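Long-range contact in heme-binding protein HutZ (Vibrio cholerae, PDB 3TGV), which binds heme and probably degrades it to biliverdin beta and delta, releasing iron: residues A[56-68]-A[78-90]. The protein carries 1 engineered substitution. Numbering follows the deposited sequence.
Sequences LEVNPQVSIMMIE and ARKRLTFDAVASM
Backbone hydrogen bonds join strand 61-67 to strand 81-90 as an antiparallel pair: Val-62 with Ala-86, Ile-64 with Phe-84 and Met-66 with Leu-82 each exchange two. Pro-60 O, accepting from Ala-88 N, and Glu-68 N, donating to Lys-80 O, prolong the ladder at its ends.

Apolar contacts line the face carrying Ile-64. Ile-64 CB makes a CH-pi contact over the Phe-84 ring, 4.0 Å from the centroid and offset toward the rim. With CG1 beside the backbone N (chi1 -65°), Ile-64 CD1 reaches both Phe-84 CE2 (3.5 Å) and Ala-86 CB. Leu-56 CD2 presses tightly on Ala-88 CB at 3.5 Å, while Met-66 and Leu-82 lie side by side against Phe-10 of helix 3-13.

Polar groups fasten the end where Glu-68 faces Lys-80. Glu-68 O receives Arg-79 NH2 (2.7 Å) near the guanidinium plane and, weakly, NE; Ile-67 CD1 rests over the centre of one guanidinium face. Glu-68 OE2 takes Lys-80 N at 2.8 Å from above the carboxylate plane, whereas Lys-80 NZ pairs with Glu-6.

On the opposite face, Ser-63 OG donates to Asp-85 OD1 (3.1 Å) and accepts from Val-30 N of the second subunit, its stronger partner; Tyr-32 of that subunit meets Arg-79 in a cation-pi contact. Within the split-barrel fold of the FMN-binding clan, the pair illustrates how two strands can give an apolar face to their own core and a mixed one to the dimer.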
ATOM      1  N   LEU A  56      13.400  -0.020   7.369  1.00 30.48           N
ATOM      2  CA  LEU A  56      14.152   1.026   6.674  1.00 29.10           C
ATOM      3  C   LEU A  56      15.509   1.267   7.336  1.00 36.60           C
ATOM      4  O   LEU A  56      16.447   1.736   6.687  1.00 31.64           O
ATOM      5  CB  LEU A  56      13.359   2.327   6.599  1.00 29.09           C
ATOM      6  CG  LEU A  56      12.145   2.319   5.670  1.00 28.01           C
ATOM      7  CD1 LEU A  56      11.332   3.581   5.891  1.00 28.95           C
ATOM      8  CD2 LEU A  56      12.555   2.177   4.209  1.00 28.93           C
ATOM      9  N   GLU A  57      15.599   0.939   8.627  1.00 33.74           N
ATOM     10  CA  GLU A  57      16.845   1.049   9.382  1.00 35.38           C
ATOM     11  C   GLU A  57      17.911   0.076   8.909  1.00 37.18           C
ATOM     12  O   GLU A  57      19.076   0.429   8.800  1.00 41.80           O
ATOM     13  CB  GLU A  57      16.600   0.759  10.857  1.00 40.70           C
ATOM     14  CG  GLU A  57      16.551   1.983  11.720  1.00 47.42           C
ATOM     15  CD  GLU A  57      16.768   1.649  13.175  1.00 51.34           C
ATOM     16  OE1 GLU A  57      16.321   0.561  13.608  1.00 52.85           O
ATOM     17  OE2 GLU A  57      17.392   2.468  13.883  1.00 55.19           O
ATOM     18  N   VAL A  58      17.511  -1.166   8.675  1.00 36.45           N
ATOM     19  CA  VAL A  58      18.463  -2.217   8.350  1.00 33.76           C
ATOM     20  C   VAL A  58      18.631  -2.419   6.847  1.00 38.45           C
ATOM     21  O   VAL A  58      19.684  -2.860   6.388  1.00 40.18           O
ATOM     22  CB  VAL A  58      18.065  -3.558   9.004  1.00 41.37           C
ATOM     23  CG1 VAL A  58      16.618  -3.892   8.707  1.00 35.18           C
ATOM     24  CG2 VAL A  58      18.969  -4.668   8.515  1.00 46.52           C
ATOM     25  N   ASN A  59      17.594  -2.086   6.085  1.00 32.51           N
ATOM     26  CA  ASN A  59      17.559  -2.372   4.664  1.00 35.17           C
ATOM     27  C   ASN A  59      16.879  -1.203   3.956  1.00 33.89           C
ATOM     28  O   ASN A  59      15.658  -1.180   3.812  1.00 32.21           O
ATOM     29  CB  ASN A  59      16.794  -3.675   4.426  1.00 34.11           C
ATOM     30  CG  ASN A  59      16.906  -4.160   3.000  1.00 36.32           C
ATOM     31  OD1 ASN A  59      17.103  -3.364   2.083  1.00 36.74           O
ATOM     32  ND2 ASN A  59      16.783  -5.474   2.802  1.00 32.83           N
ATOM     33  N   PRO A  60      17.674  -0.213   3.526  1.00 34.58           N
ATOM     34  CA  PRO A  60      17.168   1.126   3.205  1.00 34.57           C
ATOM     35  C   PRO A  60      16.537   1.260   1.827  1.00 33.87           C
ATOM     36  O   PRO A  60      16.680   2.307   1.197  1.00 38.50           O
ATOM     37  CB  PRO A  60      18.430   2.008   3.290  1.00 40.22           C
ATOM     38  CG  PRO A  60      19.486   1.142   3.948  1.00 39.77           C
ATOM     39  CD  PRO A  60      19.141  -0.247   3.505  1.00 40.20           C
ATOM     40  N   GLN A  61      15.853   0.229   1.356  1.00 34.43           N
ATOM     41  CA  GLN A  61      15.143   0.341   0.089  1.00 30.41           C
ATOM     42  C   GLN A  61      13.651   0.261   0.331  1.00 32.98           C
ATOM     43  O   GLN A  61      13.192  -0.497   1.185  1.00 30.23           O
ATOM     44  CB  GLN A  61      15.590  -0.727  -0.893  1.00 34.06           C
ATOM     45  CG  GLN A  61      15.419  -2.122  -0.404  1.00 35.77           C
ATOM     46  CD  GLN A  61      16.172  -3.105  -1.265  1.00 36.64           C
ATOM     47  OE1 GLN A  61      16.202  -2.976  -2.489  1.00 38.13           O
ATOM     48  NE2 GLN A  61      16.787  -4.091  -0.634  1.00 35.29           N
ATOM     49  N   VAL A  62      12.907   1.075  -0.409  1.00 29.52           N
ATOM     50  CA  VAL A  62      11.466   1.175  -0.263  1.00 30.58           C
ATOM     51  C   VAL A  62      10.831   1.283  -1.635  1.00 24.80           C
ATOM     52  O   VAL A  62      11.387   1.912  -2.522  1.00 28.45           O
ATOM     53  CB  VAL A  62      11.064   2.482   0.411  1.00 28.71           C
ATOM     54  CG1 VAL A  62       9.841   2.265   1.274  1.00 25.75           C
ATOM     55  CG2 VAL A  62      12.217   3.047   1.187  1.00 38.68           C
ATOM     56  N   SER A  63       9.655   0.698  -1.789  1.00 23.78           N
ATOM     57  CA  SER A  63       8.812   0.986  -2.933  1.00 25.73           C
ATOM     58  C   SER A  63       7.670   1.870  -2.423  1.00 24.74           C
ATOM     59  O   SER A  63       7.024   1.547  -1.421  1.00 22.26           O
ATOM     60  CB  SER A  63       8.321  -0.311  -3.587  1.00 23.18           C
ATOM     61  OG  SER A  63       7.469  -0.068  -4.699  1.00 24.59           O
ATOM     62  N   ILE A  64       7.452   3.006  -3.085  1.00 21.50           N
ATOM     63  CA  ILE A  64       6.489   4.011  -2.621  1.00 23.41           C
ATOM     64  C   ILE A  64       5.308   4.179  -3.581  1.00 25.68           C
ATOM     65  O   ILE A  64       5.479   4.176  -4.805  1.00 22.85           O
ATOM     66  CB  ILE A  64       7.171   5.376  -2.468  1.00 26.08           C
ATOM     67  CG1 ILE A  64       8.229   5.319  -1.364  1.00 26.24           C
ATOM     68  CG2 ILE A  64       6.138   6.471  -2.184  1.00 22.63           C
ATOM     69  CD1 ILE A  64       9.201   6.470  -1.397  1.00 28.90           C
ATOM     70  N   MET A  65       4.110   4.318  -3.032  1.00 21.40           N
ATOM     71  CA  MET A  65       2.928   4.560  -3.857  1.00 23.82           C
ATOM     72  C   MET A  65       2.016   5.616  -3.249  1.00 26.84           C
ATOM     73  O   MET A  65       1.711   5.591  -2.048  1.00 24.15           O
ATOM     74  CB  MET A  65       2.149   3.263  -4.096  1.00 23.60           C
ATOM     75  CG  MET A  65       0.861   3.458  -4.873  1.00 30.15           C
ATOM     76  SD  MET A  65       0.056   1.908  -5.345  1.00 31.86           S
ATOM     77  CE  MET A  65      -0.289   1.232  -3.726  1.00 28.42           C
ATOM     78  N   MET A  66       1.600   6.549  -4.090  1.00 22.32           N
ATOM     79  CA  MET A  66       0.625   7.563  -3.730  1.00 24.78           C
ATOM     80  C   MET A  66      -0.609   7.246  -4.582  1.00 25.68           C
ATOM     81  O   MET A  66      -0.519   7.176  -5.812  1.00 23.58           O
ATOM     82  CB  MET A  66       1.218   8.933  -4.067  1.00 26.54           C
ATOM     83  CG  MET A  66       0.468  10.152  -3.579  1.00 29.86           C
ATOM     84  SD  MET A  66       1.268  11.670  -4.192  1.00 33.93           S
ATOM     85  CE  MET A  66       2.944  11.407  -3.658  1.00 19.63           C
ATOM     86  N   ILE A  67      -1.751   7.012  -3.942  1.00 21.34           N
ATOM     87  CA  ILE A  67      -2.913   6.463  -4.644  1.00 25.12           C
ATOM     88  C   ILE A  67      -4.257   7.090  -4.241  1.00 26.74           C
ATOM     89  O   ILE A  67      -4.467   7.444  -3.070  1.00 26.11           O
ATOM     90  CB  ILE A  67      -2.982   4.919  -4.457  1.00 24.22           C
ATOM     91  CG1 ILE A  67      -4.106   4.328  -5.305  1.00 26.02           C
ATOM     92  CG2 ILE A  67      -3.125   4.547  -2.956  1.00 23.49           C
ATOM     93  CD1 ILE A  67      -3.964   2.842  -5.528  1.00 25.20           C
ATOM     94  N   GLU A  68      -5.168   7.237  -5.203  1.00 25.11           N
ATOM     95  CA  GLU A  68      -6.471   7.810  -4.887  1.00 26.99           C
ATOM     96  C   GLU A  68      -7.274   6.798  -4.079  1.00 26.53           C
ATOM     97  O   GLU A  68      -6.988   5.607  -4.120  1.00 27.32           O
ATOM     98  CB  GLU A  68      -7.248   8.213  -6.147  1.00 23.99           C
ATOM     99  CG  GLU A  68      -7.878   7.057  -6.886  1.00 27.18           C
ATOM    100  CD  GLU A  68      -8.592   7.497  -8.167  1.00 29.67           C
ATOM    101  OE1 GLU A  68      -9.100   8.636  -8.229  1.00 34.31           O
ATOM    102  OE2 GLU A  68      -8.643   6.694  -9.103  1.00 29.44           O
ATOM    103  N   ALA A  78      -8.317   0.428 -11.988  1.00 29.06           N
ATOM    104  CA  ALA A  78      -7.430   1.476 -12.476  1.00 30.84           C
ATOM    105  C   ALA A  78      -7.452   2.673 -11.533  1.00 33.04           C
ATOM    106  O   ALA A  78      -7.877   3.767 -11.901  1.00 33.50           O
ATOM    107  CB  ALA A  78      -7.829   1.900 -13.897  1.00 34.52           C
ATOM    108  N   ARG A  79      -7.017   2.459 -10.299  1.00 28.60           N
ATOM    109  CA  ARG A  79      -6.899   3.553  -9.348  1.00 29.18           C
ATOM    110  C   ARG A  79      -5.776   4.495  -9.790  1.00 27.55           C
ATOM    111  O   ARG A  79      -4.663   4.073 -10.096  1.00 28.16           O
ATOM    112  CB  ARG A  79      -6.689   3.026  -7.917  1.00 27.91           C
ATOM    113  CG  ARG A  79      -7.928   2.348  -7.311  1.00 28.06           C
ATOM    114  CD  ARG A  79      -7.624   1.661  -5.983  1.00 32.83           C
ATOM    115  NE  ARG A  79      -7.450   2.611  -4.893  1.00 28.66           N
ATOM    116  CZ  ARG A  79      -7.017   2.294  -3.677  1.00 34.47           C
ATOM    117  NH1 ARG A  79      -6.707   1.038  -3.368  1.00 32.70           N
ATOM    118  NH2 ARG A  79      -6.896   3.240  -2.761  1.00 33.59           N
ATOM    119  N   LYS A  80      -6.097   5.777  -9.867  1.00 25.46           N
ATOM    120  CA  LYS A  80      -5.124   6.803 -10.214  1.00 27.21           C
ATOM    121  C   LYS A  80      -3.983   6.762  -9.204  1.00 27.47           C
ATOM    122  O   LYS A  80      -4.220   6.795  -7.990  1.00 23.83           O
ATOM    123  CB  LYS A  80      -5.826   8.165 -10.188  1.00 28.34           C
ATOM    124  CG  LYS A  80      -5.014   9.367 -10.599  1.00 29.53           C
ATOM    125  CD  LYS A  80      -5.957  10.563 -10.789  1.00 33.65           C
ATOM    126  CE  LYS A  80      -5.250  11.895 -10.645  1.00 37.50           C
ATOM    127  NZ  LYS A  80      -6.188  13.066 -10.677  1.00 30.35           N
ATOM    128  N   ARG A  81      -2.748   6.677  -9.690  1.00 23.39           N
ATOM    129  CA  ARG A  81      -1.620   6.491  -8.784  1.00 23.27           C
ATOM    130  C   ARG A  81      -0.270   6.899  -9.361  1.00 25.61           C
ATOM    131  O   ARG A  81      -0.095   6.957 -10.585  1.00 24.10           O
ATOM    132  CB  ARG A  81      -1.556   5.029  -8.342  1.00 27.19           C
ATOM    133  CG  ARG A  81      -1.258   4.041  -9.473  1.00 23.70           C
ATOM    134  CD  ARG A  81      -1.592   2.614  -9.043  1.00 28.13           C
ATOM    135  NE  ARG A  81      -1.234   1.626 -10.058  1.00 30.13           N
ATOM    136  CZ  ARG A  81      -2.051   1.210 -11.025  1.00 31.71           C
ATOM    137  NH1 ARG A  81      -3.283   1.687 -11.113  1.00 27.57           N
ATOM    138  NH2 ARG A  81      -1.634   0.309 -11.905  1.00 29.83           N
ATOM    139  N   LEU A  82       0.666   7.179  -8.454  1.00 23.20           N
ATOM    140  CA  LEU A  82       2.066   7.450  -8.768  1.00 22.09           C
ATOM    141  C   LEU A  82       2.891   6.448  -7.986  1.00 25.10           C
ATOM    142  O   LEU A  82       2.678   6.286  -6.787  1.00 25.40           O
ATOM    143  CB  LEU A  82       2.472   8.836  -8.272  1.00 22.39           C
ATOM    144  CG  LEU A  82       1.804  10.080  -8.855  1.00 24.82           C
ATOM    145  CD1 LEU A  82       2.373  11.316  -8.207  1.00 26.68           C
ATOM    146  CD2 LEU A  82       1.970  10.137 -10.384  1.00 25.09           C
ATOM    147  N   THR A  83       3.838   5.783  -8.633  1.00 25.08           N
ATOM    148  CA  THR A  83       4.661   4.796  -7.928  1.00 26.35           C
ATOM    149  C   THR A  83       6.131   4.978  -8.293  1.00 31.61           C
ATOM    150  O   THR A  83       6.470   5.300  -9.447  1.00 27.73           O
ATOM    151  CB  THR A  83       4.214   3.355  -8.258  1.00 32.95           C
ATOM    152  OG1 THR A  83       2.797   3.236  -8.082  1.00 35.07           O
ATOM    153  CG2 THR A  83       4.896   2.353  -7.333  1.00 31.79           C
ATOM    154  N   PHE A  84       7.002   4.780  -7.311  1.00 23.39           N
ATOM    155  CA  PHE A  84       8.440   4.875  -7.527  1.00 25.28           C
ATOM    156  C   PHE A  84       9.186   4.179  -6.402  1.00 28.76           C
ATOM    157  O   PHE A  84       8.653   4.029  -5.301  1.00 26.85           O
ATOM    158  CB  PHE A  84       8.891   6.336  -7.643  1.00 25.94           C
ATOM    159  CG  PHE A  84       8.568   7.189  -6.442  1.00 30.20           C
ATOM    160  CD1 PHE A  84       7.306   7.735  -6.282  1.00 30.46           C
ATOM    161  CD2 PHE A  84       9.542   7.480  -5.492  1.00 28.52           C
ATOM    162  CE1 PHE A  84       7.004   8.530  -5.180  1.00 28.68           C
ATOM    163  CE2 PHE A  84       9.246   8.282  -4.381  1.00 27.84           C
ATOM    164  CZ  PHE A  84       7.976   8.807  -4.236  1.00 30.10           C
ATOM    165  N   ASP A  85      10.405   3.735  -6.688  1.00 27.55           N
ATOM    166  CA  ASP A  85      11.265   3.141  -5.674  1.00 28.54           C
ATOM    167  C   ASP A  85      12.201   4.217  -5.170  1.00 32.58           C
ATOM    168  O   ASP A  85      12.426   5.207  -5.866  1.00 29.81           O
ATOM    169  CB  ASP A  85      12.061   1.967  -6.240  1.00 35.59           C
ATOM    170  CG  ASP A  85      11.173   0.799  -6.646  1.00 36.37           C
ATOM    171  OD1 ASP A  85       9.975   0.786  -6.278  1.00 32.83           O
ATOM    172  OD2 ASP A  85      11.673  -0.110  -7.343  1.00 42.41           O
ATOM    173  N   ALA A  86      12.733   4.030  -3.960  1.00 29.05           N
ATOM    174  CA  ALA A  86      13.552   5.044  -3.306  1.00 29.90           C
ATOM    175  C   ALA A  86      14.614   4.443  -2.387  1.00 31.95           C
ATOM    176  O   ALA A  86      14.595   3.259  -2.091  1.00 28.16           O
ATOM    177  CB  ALA A  86      12.667   6.011  -2.518  1.00 28.45           C
ATOM    178  N   VAL A  87      15.545   5.282  -1.945  1.00 33.93           N
ATOM    179  CA  VAL A  87      16.548   4.891  -0.966  1.00 35.74           C
ATOM    180  C   VAL A  87      16.292   5.655   0.318  1.00 33.10           C
ATOM    181  O   VAL A  87      16.197   6.881   0.301  1.00 35.90           O
ATOM    182  CB  VAL A  87      17.964   5.220  -1.445  1.00 37.29           C
ATOM    183  CG1 VAL A  87      18.984   4.844  -0.365  1.00 37.85           C
ATOM    184  CG2 VAL A  87      18.252   4.507  -2.750  1.00 41.89           C
ATOM    185  N   ALA A  88      16.166   4.935   1.428  1.00 35.29           N
ATOM    186  CA  ALA A  88      15.811   5.554   2.699  1.00 31.99           C
ATOM    187  C   ALA A  88      17.035   5.934   3.509  1.00 35.66           C
ATOM    188  O   ALA A  88      18.032   5.225   3.510  1.00 35.06           O
ATOM    189  CB  ALA A  88      14.916   4.627   3.522  1.00 26.92           C
ATOM    190  N   SER A  89      16.930   7.051   4.217  1.00 30.17           N
ATOM    191  CA  SER A  89      17.988   7.508   5.089  1.00 36.16           C
ATOM    192  C   SER A  89      17.338   8.135   6.311  1.00 36.50           C
ATOM    193  O   SER A  89      16.327   8.830   6.199  1.00 35.52           O
ATOM    194  CB  SER A  89      18.867   8.522   4.355  1.00 38.94           C
ATOM    195  OG  SER A  89      20.161   8.566   4.922  1.00 51.45           O
ATOM    196  N   MET A  90      17.898   7.877   7.486  1.00 36.68           N
ATOM    197  CA  MET A  90      17.367   8.467   8.704  1.00 35.57           C
ATOM    198  C   MET A  90      17.877   9.899   8.903  1.00 38.12           C
ATOM    199  O   MET A  90      19.048  10.196   8.652  1.00 39.20           O
ATOM    200  CB  MET A  90      17.717   7.604   9.915  1.00 36.93           C
ATOM    201  CG  MET A  90      17.208   8.191  11.201  1.00 38.35           C
ATOM    202  SD  MET A  90      17.391   7.095  12.633  1.00 53.73           S
ATOM    203  CE  MET A  90      16.967   8.263  13.948  1.00 55.54           C
TER
HETATM  204  O   HOH W   1      17.951   4.241   6.452  1.00 39.64           O